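Local coordinates for protein 223aa long hypothetical arylmalonate decarboxylase (Sulfolobus tokodaii, PDB 2DGD) that probably acts as a lyase related to arylmalonate decarboxylases, although its true substrate and reaction remain unknown, at residues I69-A82 with I85-E97. Sequence-based numbering, arbitrary orientation.
Sequences IIIYGRTYGTHKHA and IKRVIKDVVIPEE
Ile71 and Val93 form a single parallel bridge that ties the chain leaving helix 82-88 to strand 69-72, an outer strand of the three-stranded parallel sheet in this alpha/beta fold of the Asp/Glu racemase clan. Two backbone hydrogen bonds make the bridge: Val93 N donates to Ile70 O (2.8 Å), and Tyr72 N donates to Val93 O (2.9 Å). The type II turn from Ile89 to Val92 delivers the returning chain to this edge, while on its other side the strand is hydrogen-bonded to strand 6-13.

Apolar packing flanks the bridge. The side chains of Ile71 and Val93 run side by side, and Val93 CG2 also meets Ile69 CD1 at 3.7 Å, against helix 202-214. Ile70 CB instead rests on Ile89 CG2. Tyr72 carries the middle of the contact: with CG anti to the backbone N (chi1 -177°), its ring reaches toward helix 82-88, where Ile85 lies across one face at about a right angle. Phe52 and Leu56 of helix 49-63 also touch this tyrosine. Farther along, Thr78 CG2 meets Ile94 CG2 at 4.0 Å, the two side chains passing in opposite directions.

Polar groups link the chain after strand 69-72 to helix 95-105: a water bridges Arg74 O and Glu96 N at the start of that helix. Within 85-97, Lys86 NZ forms a salt bridge with Glu97, donating to both carboxylate oxygens, each through its syn lone pair. The Tyr72 hydroxyl, at the end of strand 69-72, donates to Tyr76 O in the following loop at 2.8 Å, tilted 28° from the carbonyl plane.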
ATOM      1  N   ILE A  69      21.142   3.021 -28.071  1.00 22.98           N
ATOM      2  CA  ILE A  69      22.115   1.943 -28.103  1.00 21.07           C
ATOM      3  C   ILE A  69      21.366   0.732 -28.629  1.00 21.22           C
ATOM      4  O   ILE A  69      20.145   0.672 -28.522  1.00 20.49           O
ATOM      5  CB  ILE A  69      22.693   1.646 -26.707  1.00 19.66           C
ATOM      6  CG1 ILE A  69      23.896   0.717 -26.842  1.00 18.87           C
ATOM      7  CG2 ILE A  69      21.640   1.001 -25.820  1.00 18.87           C
ATOM      8  CD1 ILE A  69      24.676   0.555 -25.567  1.00 19.08           C
ATOM      9  N   ILE A  70      22.085  -0.225 -29.204  1.00 21.91           N
ATOM     10  CA  ILE A  70      21.445  -1.407 -29.764  1.00 22.77           C
ATOM     11  C   ILE A  70      22.013  -2.704 -29.226  1.00 23.42           C
ATOM     12  O   ILE A  70      23.215  -2.838 -29.039  1.00 24.43           O
ATOM     13  CB  ILE A  70      21.553  -1.404 -31.308  1.00 22.95           C
ATOM     14  CG1 ILE A  70      20.706  -0.259 -31.868  1.00 22.75           C
ATOM     15  CG2 ILE A  70      21.123  -2.748 -31.871  1.00 22.05           C
ATOM     16  CD1 ILE A  70      20.724  -0.148 -33.358  1.00 24.14           C
ATOM     17  N   ILE A  71      21.129  -3.659 -28.970  1.00 24.60           N
ATOM     18  CA  ILE A  71      21.522  -4.965 -28.459  1.00 24.32           C
ATOM     19  C   ILE A  71      21.301  -5.973 -29.570  1.00 25.62           C
ATOM     20  O   ILE A  71      20.226  -6.004 -30.167  1.00 25.80           O
ATOM     21  CB  ILE A  71      20.644  -5.407 -27.262  1.00 23.05           C
ATOM     22  CG1 ILE A  71      20.831  -4.458 -26.079  1.00 21.29           C
ATOM     23  CG2 ILE A  71      20.984  -6.833 -26.868  1.00 21.85           C
ATOM     24  CD1 ILE A  71      19.934  -4.778 -24.901  1.00 17.96           C
ATOM     25  N   TYR A  72      22.321  -6.781 -29.853  1.00 27.04           N
ATOM     26  CA  TYR A  72      22.217  -7.823 -30.871  1.00 27.84           C
ATOM     27  C   TYR A  72      21.775  -9.068 -30.109  1.00 28.63           C
ATOM     28  O   TYR A  72      22.595  -9.788 -29.547  1.00 28.42           O
ATOM     29  CB  TYR A  72      23.571  -8.066 -31.536  1.00 27.80           C
ATOM     30  CG  TYR A  72      23.521  -9.091 -32.645  1.00 28.64           C
ATOM     31  CD1 TYR A  72      22.820  -8.834 -33.822  1.00 29.47           C
ATOM     32  CD2 TYR A  72      24.146 -10.332 -32.505  1.00 28.66           C
ATOM     33  CE1 TYR A  72      22.737  -9.790 -34.832  1.00 29.33           C
ATOM     34  CE2 TYR A  72      24.073 -11.295 -33.508  1.00 28.55           C
ATOM     35  CZ  TYR A  72      23.364 -11.017 -34.669  1.00 29.66           C
ATOM     36  OH  TYR A  72      23.264 -11.960 -35.664  1.00 29.74           O
ATOM     37  N   GLY A  73      20.471  -9.312 -30.087  1.00 30.10           N
ATOM     38  CA  GLY A  73      19.946 -10.440 -29.341  1.00 33.66           C
ATOM     39  C   GLY A  73      19.928 -11.804 -29.984  1.00 35.84           C
ATOM     40  O   GLY A  73      18.951 -12.532 -29.854  1.00 36.77           O
ATOM     41  N   ARG A  74      20.997 -12.164 -30.677  1.00 39.05           N
ATOM     42  CA  ARG A  74      21.077 -13.473 -31.314  1.00 41.61           C
ATOM     43  C   ARG A  74      22.414 -14.076 -30.937  1.00 43.86           C
ATOM     44  O   ARG A  74      23.289 -13.382 -30.408  1.00 44.82           O
ATOM     45  CB  ARG A  74      20.996 -13.345 -32.834  1.00 41.02           C
ATOM     46  CG  ARG A  74      19.806 -12.565 -33.327  1.00 42.33           C
ATOM     47  CD  ARG A  74      19.855 -12.408 -34.831  1.00 44.05           C
ATOM     48  NE  ARG A  74      19.794 -13.694 -35.514  1.00 45.29           N
ATOM     49  CZ  ARG A  74      19.852 -13.840 -36.834  1.00 46.70           C
ATOM     50  NH1 ARG A  74      19.786 -15.048 -37.370  1.00 48.29           N
ATOM     51  NH2 ARG A  74      19.984 -12.781 -37.619  1.00 46.05           N
ATOM     52  N   THR A  75      22.571 -15.369 -31.190  1.00 45.37           N
ATOM     53  CA  THR A  75      23.832 -16.033 -30.896  1.00 47.53           C
ATOM     54  C   THR A  75      24.482 -16.216 -32.252  1.00 47.98           C
ATOM     55  O   THR A  75      25.702 -16.315 -32.373  1.00 49.04           O
ATOM     56  CB  THR A  75      23.613 -17.411 -30.229  1.00 48.40           C
ATOM     57  OG1 THR A  75      22.836 -17.246 -29.036  1.00 48.92           O
ATOM     58  CG2 THR A  75      24.949 -18.045 -29.861  1.00 49.67           C
ATOM     59  N   TYR A  76      23.628 -16.234 -33.270  1.00 47.99           N
ATOM     60  CA  TYR A  76      24.039 -16.404 -34.651  1.00 47.80           C
ATOM     61  C   TYR A  76      25.079 -15.369 -35.065  1.00 47.57           C
ATOM     62  O   TYR A  76      24.855 -14.167 -34.948  1.00 47.44           O
ATOM     63  CB  TYR A  76      22.799 -16.317 -35.546  1.00 47.50           C
ATOM     64  CG  TYR A  76      23.055 -16.434 -37.029  1.00 48.13           C
ATOM     65  CD1 TYR A  76      23.324 -15.307 -37.799  1.00 49.08           C
ATOM     66  CD2 TYR A  76      22.976 -17.669 -37.674  1.00 48.94           C
ATOM     67  CE1 TYR A  76      23.498 -15.404 -39.182  1.00 51.18           C
ATOM     68  CE2 TYR A  76      23.150 -17.782 -39.055  1.00 49.90           C
ATOM     69  CZ  TYR A  76      23.406 -16.645 -39.803  1.00 51.26           C
ATOM     70  OH  TYR A  76      23.550 -16.743 -41.169  1.00 51.46           O
ATOM     71  N   GLY A  77      26.227 -15.852 -35.532  1.00 47.75           N
ATOM     72  CA  GLY A  77      27.290 -14.972 -35.979  1.00 47.77           C
ATOM     73  C   GLY A  77      28.139 -14.335 -34.895  1.00 48.04           C
ATOM     74  O   GLY A  77      29.080 -13.608 -35.201  1.00 48.41           O
ATOM     75  N   THR A  78      27.834 -14.612 -33.633  1.00 47.96           N
ATOM     76  CA  THR A  78      28.588 -14.013 -32.543  1.00 48.52           C
ATOM     77  C   THR A  78      29.888 -14.733 -32.197  1.00 49.78           C
ATOM     78  O   THR A  78      30.831 -14.116 -31.697  1.00 49.93           O
ATOM     79  CB  THR A  78      27.722 -13.902 -31.270  1.00 47.56           C
ATOM     80  OG1 THR A  78      27.300 -15.205 -30.853  1.00 46.61           O
ATOM     81  CG2 THR A  78      26.501 -13.040 -31.540  1.00 46.21           C
ATOM     82  N   HIS A  79      29.950 -16.031 -32.469  1.00 51.24           N
ATOM     83  CA  HIS A  79      31.149 -16.802 -32.157  1.00 51.67           C
ATOM     84  C   HIS A  79      32.305 -16.582 -33.135  1.00 51.72           C
ATOM     85  O   HIS A  79      33.445 -16.395 -32.713  1.00 52.12           O
ATOM     86  CB  HIS A  79      30.808 -18.291 -32.079  1.00 51.94           C
ATOM     87  CG  HIS A  79      30.097 -18.683 -30.820  1.00 52.54           C
ATOM     88  ND1 HIS A  79      28.934 -18.077 -30.399  1.00 54.03           N
ATOM     89  CD2 HIS A  79      30.377 -19.633 -29.898  1.00 53.48           C
ATOM     90  CE1 HIS A  79      28.528 -18.636 -29.272  1.00 53.82           C
ATOM     91  NE2 HIS A  79      29.387 -19.584 -28.947  1.00 53.73           N
ATOM     92  N   LYS A  80      32.018 -16.595 -34.433  1.00 51.68           N
ATOM     93  CA  LYS A  80      33.062 -16.402 -35.437  1.00 51.06           C
ATOM     94  C   LYS A  80      33.031 -15.085 -36.200  1.00 50.29           C
ATOM     95  O   LYS A  80      34.015 -14.721 -36.829  1.00 50.59           O
ATOM     96  CB  LYS A  80      33.049 -17.553 -36.450  1.00 52.24           C
ATOM     97  CG  LYS A  80      34.054 -18.667 -36.162  1.00 54.46           C
ATOM     98  CD  LYS A  80      33.603 -19.589 -35.044  1.00 56.33           C
ATOM     99  CE  LYS A  80      32.478 -20.496 -35.512  1.00 58.64           C
ATOM    100  NZ  LYS A  80      32.908 -21.368 -36.651  1.00 59.45           N
ATOM    101  N   HIS A  81      31.918 -14.363 -36.152  1.00 50.80           N
ATOM    102  CA  HIS A  81      31.837 -13.097 -36.880  1.00 50.47           C
ATOM    103  C   HIS A  81      31.471 -11.866 -36.052  1.00 49.14           C
ATOM    104  O   HIS A  81      30.919 -10.899 -36.575  1.00 47.67           O
ATOM    105  CB  HIS A  81      30.861 -13.238 -38.047  1.00 51.42           C
ATOM    106  CG  HIS A  81      31.234 -14.322 -39.009  1.00 52.68           C
ATOM    107  ND1 HIS A  81      31.102 -15.660 -38.708  1.00 52.91           N
ATOM    108  CD2 HIS A  81      31.765 -14.265 -40.252  1.00 52.88           C
ATOM    109  CE1 HIS A  81      31.537 -16.381 -39.726  1.00 52.84           C
ATOM    110  NE2 HIS A  81      31.946 -15.559 -40.676  1.00 53.11           N
ATOM    111  N   ALA A  82      31.792 -11.903 -34.763  1.00 48.71           N
ATOM    112  CA  ALA A  82      31.500 -10.788 -33.876  1.00 48.56           C
ATOM    113  C   ALA A  82      32.030  -9.478 -34.460  1.00 48.30           C
ATOM    114  O   ALA A  82      31.387  -8.435 -34.351  1.00 48.33           O
ATOM    115  CB  ALA A  82      32.119 -11.039 -32.503  1.00 48.12           C
ATOM    116  N   ILE A  85      29.649  -7.762 -36.852  1.00 43.19           N
ATOM    117  CA  ILE A  85      28.568  -7.117 -36.120  1.00 41.16           C
ATOM    118  C   ILE A  85      29.030  -5.784 -35.534  1.00 41.17           C
ATOM    119  O   ILE A  85      28.361  -4.761 -35.692  1.00 41.38           O
ATOM    120  CB  ILE A  85      28.073  -8.038 -34.986  1.00 40.47           C
ATOM    121  CG1 ILE A  85      27.615  -9.377 -35.582  1.00 40.26           C
ATOM    122  CG2 ILE A  85      26.939  -7.374 -34.225  1.00 40.17           C
ATOM    123  CD1 ILE A  85      27.232 -10.429 -34.558  1.00 38.66           C
ATOM    124  N   LYS A  86      30.177  -5.798 -34.862  1.00 40.84           N
ATOM    125  CA  LYS A  86      30.732  -4.590 -34.253  1.00 40.39           C
ATOM    126  C   LYS A  86      30.996  -3.543 -35.335  1.00 40.65           C
ATOM    127  O   LYS A  86      30.861  -2.345 -35.106  1.00 40.21           O
ATOM    128  CB  LYS A  86      32.046  -4.923 -33.546  1.00 40.15           C
ATOM    129  CG  LYS A  86      32.017  -6.197 -32.722  1.00 38.68           C
ATOM    130  CD  LYS A  86      31.438  -5.964 -31.351  1.00 39.85           C
ATOM    131  CE  LYS A  86      32.533  -5.857 -30.299  1.00 39.86           C
ATOM    132  NZ  LYS A  86      33.231  -7.158 -30.114  1.00 39.40           N
ATOM    133  N   ARG A  87      31.378  -4.015 -36.517  1.00 41.58           N
ATOM    134  CA  ARG A  87      31.679  -3.148 -37.649  1.00 41.97           C
ATOM    135  C   ARG A  87      30.439  -2.410 -38.137  1.00 41.39           C
ATOM    136  O   ARG A  87      30.461  -1.192 -38.333  1.00 43.49           O
ATOM    137  CB  ARG A  87      32.260  -3.978 -38.795  1.00 43.58           C
ATOM    138  CG  ARG A  87      32.677  -3.168 -40.021  1.00 47.74           C
ATOM    139  CD  ARG A  87      32.737  -4.071 -41.248  1.00 49.96           C
ATOM    140  NE  ARG A  87      33.531  -5.267 -40.980  1.00 54.07           N
ATOM    141  CZ  ARG A  87      33.430  -6.402 -41.667  1.00 56.14           C
ATOM    142  NH1 ARG A  87      34.196  -7.447 -41.355  1.00 56.16           N
ATOM    143  NH2 ARG A  87      32.555  -6.494 -42.660  1.00 56.68           N
ATOM    144  N   VAL A  88      29.359  -3.155 -38.338  1.00 39.10           N
ATOM    145  CA  VAL A  88      28.110  -2.586 -38.816  1.00 37.50           C
ATOM    146  C   VAL A  88      27.419  -1.743 -37.755  1.00 38.34           C
ATOM    147  O   VAL A  88      26.932  -0.650 -38.041  1.00 39.52           O
ATOM    148  CB  VAL A  88      27.127  -3.693 -39.251  1.00 36.80           C
ATOM    149  CG1 VAL A  88      25.891  -3.075 -39.887  1.00 36.84           C
ATOM    150  CG2 VAL A  88      27.803  -4.645 -40.211  1.00 34.55           C
ATOM    151  N   ILE A  89      27.378  -2.251 -36.526  1.00 38.56           N
ATOM    152  CA  ILE A  89      26.709  -1.552 -35.433  1.00 38.03           C
ATOM    153  C   ILE A  89      27.666  -1.022 -34.377  1.00 38.57           C
ATOM    154  O   ILE A  89      28.123  -1.765 -33.508  1.00 37.39           O
ATOM    155  CB  ILE A  89      25.679  -2.478 -34.758  1.00 37.39           C
ATOM    156  CG1 ILE A  89      24.720  -3.028 -35.815  1.00 37.34           C
ATOM    157  CG2 ILE A  89      24.895  -1.717 -33.699  1.00 36.68           C
ATOM    158  CD1 ILE A  89      23.809  -4.120 -35.316  1.00 37.42           C
ATOM    159  N   LYS A  90      27.955   0.274 -34.455  1.00 39.68           N
ATOM    160  CA  LYS A  90      28.856   0.928 -33.516  1.00 39.95           C
ATOM    161  C   LYS A  90      28.302   0.867 -32.094  1.00 39.05           C
ATOM    162  O   LYS A  90      27.145   1.222 -31.857  1.00 39.70           O
ATOM    163  CB  LYS A  90      29.066   2.387 -33.931  1.00 42.18           C
ATOM    164  CG  LYS A  90      29.998   3.181 -33.016  1.00 46.35           C
ATOM    165  CD  LYS A  90      30.048   4.655 -33.423  1.00 48.46           C
ATOM    166  CE  LYS A  90      30.882   5.493 -32.461  1.00 49.94           C
ATOM    167  NZ  LYS A  90      32.293   5.016 -32.405  1.00 50.15           N
ATOM    168  N   ASP A  91      29.138   0.417 -31.163  1.00 37.39           N
ATOM    169  CA  ASP A  91      28.772   0.305 -29.752  1.00 37.17           C
ATOM    170  C   ASP A  91      27.694  -0.733 -29.464  1.00 35.52           C
ATOM    171  O   ASP A  91      27.063  -0.702 -28.408  1.00 34.81           O
ATOM    172  CB  ASP A  91      28.317   1.662 -29.208  1.00 40.22           C
ATOM    173  CG  ASP A  91      29.405   2.710 -29.290  1.00 42.19           C
ATOM    174  OD1 ASP A  91      30.537   2.416 -28.847  1.00 42.91           O
ATOM    175  OD2 ASP A  91      29.126   3.824 -29.792  1.00 42.31           O
ATOM    176  N   VAL A  92      27.489  -1.650 -30.405  1.00 33.34           N
ATOM    177  CA  VAL A  92      26.495  -2.702 -30.253  1.00 30.66           C
ATOM    178  C   VAL A  92      26.780  -3.510 -28.994  1.00 30.35           C
ATOM    179  O   VAL A  92      27.937  -3.668 -28.594  1.00 31.22           O
ATOM    180  CB  VAL A  92      26.513  -3.667 -31.466  1.00 29.93           C
ATOM    181  CG1 VAL A  92      27.849  -4.381 -31.547  1.00 28.95           C
ATOM    182  CG2 VAL A  92      25.395  -4.678 -31.353  1.00 28.20           C
ATOM    183  N   VAL A  93      25.722  -4.007 -28.361  1.00 28.55           N
ATOM    184  CA  VAL A  93      25.868  -4.824 -27.171  1.00 27.06           C
ATOM    185  C   VAL A  93      25.626  -6.272 -27.563  1.00 27.69           C
ATOM    186  O   VAL A  93      24.551  -6.621 -28.054  1.00 27.61           O
ATOM    187  CB  VAL A  93      24.851  -4.437 -26.076  1.00 25.97           C
ATOM    188  CG1 VAL A  93      24.888  -5.464 -24.949  1.00 22.78           C
ATOM    189  CG2 VAL A  93      25.175  -3.067 -25.527  1.00 24.67           C
ATOM    190  N   ILE A  94      26.634  -7.112 -27.362  1.00 27.48           N
ATOM    191  CA  ILE A  94      26.511  -8.526 -27.677  1.00 28.44           C
ATOM    192  C   ILE A  94      26.346  -9.241 -26.346  1.00 28.20           C
ATOM    193  O   ILE A  94      27.302  -9.392 -25.598  1.00 27.97           O
ATOM    194  CB  ILE A  94      27.761  -9.043 -28.422  1.00 28.89           C
ATOM    195  CG1 ILE A  94      27.890  -8.312 -29.761  1.00 29.46           C
ATOM    196  CG2 ILE A  94      27.651 -10.545 -28.662  1.00 28.36           C
ATOM    197  CD1 ILE A  94      29.125  -8.674 -30.544  1.00 30.95           C
ATOM    198  N   PRO A  95      25.115  -9.681 -26.030  1.00 29.12           N
ATOM    199  CA  PRO A  95      24.829 -10.375 -24.770  1.00 29.96           C
ATOM    200  C   PRO A  95      25.881 -11.371 -24.286  1.00 31.81           C
ATOM    201  O   PRO A  95      26.241 -11.363 -23.108  1.00 31.71           O
ATOM    202  CB  PRO A  95      23.451 -11.007 -25.015  1.00 28.25           C
ATOM    203  CG  PRO A  95      23.268 -10.957 -26.505  1.00 28.34           C
ATOM    204  CD  PRO A  95      23.931  -9.687 -26.906  1.00 27.74           C
ATOM    205  N   GLU A  96      26.381 -12.216 -25.183  1.00 34.03           N
ATOM    206  CA  GLU A  96      27.390 -13.205 -24.815  1.00 35.88           C
ATOM    207  C   GLU A  96      28.644 -12.543 -24.232  1.00 34.37           C
ATOM    208  O   GLU A  96      29.212 -13.021 -23.253  1.00 33.64           O
ATOM    209  CB  GLU A  96      27.751 -14.053 -26.038  1.00 40.73           C
ATOM    210  CG  GLU A  96      28.727 -15.174 -25.749  1.00 48.06           C
ATOM    211  CD  GLU A  96      28.447 -16.415 -26.580  1.00 52.75           C
ATOM    212  OE1 GLU A  96      27.417 -17.094 -26.332  1.00 55.12           O
ATOM    213  OE2 GLU A  96      29.260 -16.710 -27.483  1.00 55.69           O
ATOM    214  N   GLU A  97      29.070 -11.439 -24.835  1.00 32.92           N
ATOM    215  CA  GLU A  97      30.241 -10.718 -24.358  1.00 31.73           C
ATOM    216  C   GLU A  97      29.932  -9.985 -23.054  1.00 29.99           C
ATOM    217  O   GLU A  97      30.820  -9.760 -22.235  1.00 29.22           O
ATOM    218  CB  GLU A  97      30.711  -9.717 -25.416  1.00 34.02           C
ATOM    219  CG  GLU A  97      31.165 -10.355 -26.722  1.00 37.92           C
ATOM    220  CD  GLU A  97      31.817  -9.355 -27.688  1.00 42.56           C
ATOM    221  OE1 GLU A  97      32.226  -9.789 -28.795  1.00 43.81           O
ATOM    222  OE2 GLU A  97      31.924  -8.146 -27.345  1.00 42.46           O
TER
HETATM  223  O   HOH W   1      24.607   0.531 -30.082  1.00 21.65           O
HETATM  224  O   HOH W   2      24.663 -13.363 -27.749  1.00 31.49           O
HETATM  225  O   HOH W   3      31.451 -13.124 -28.626  1.00 44.02           O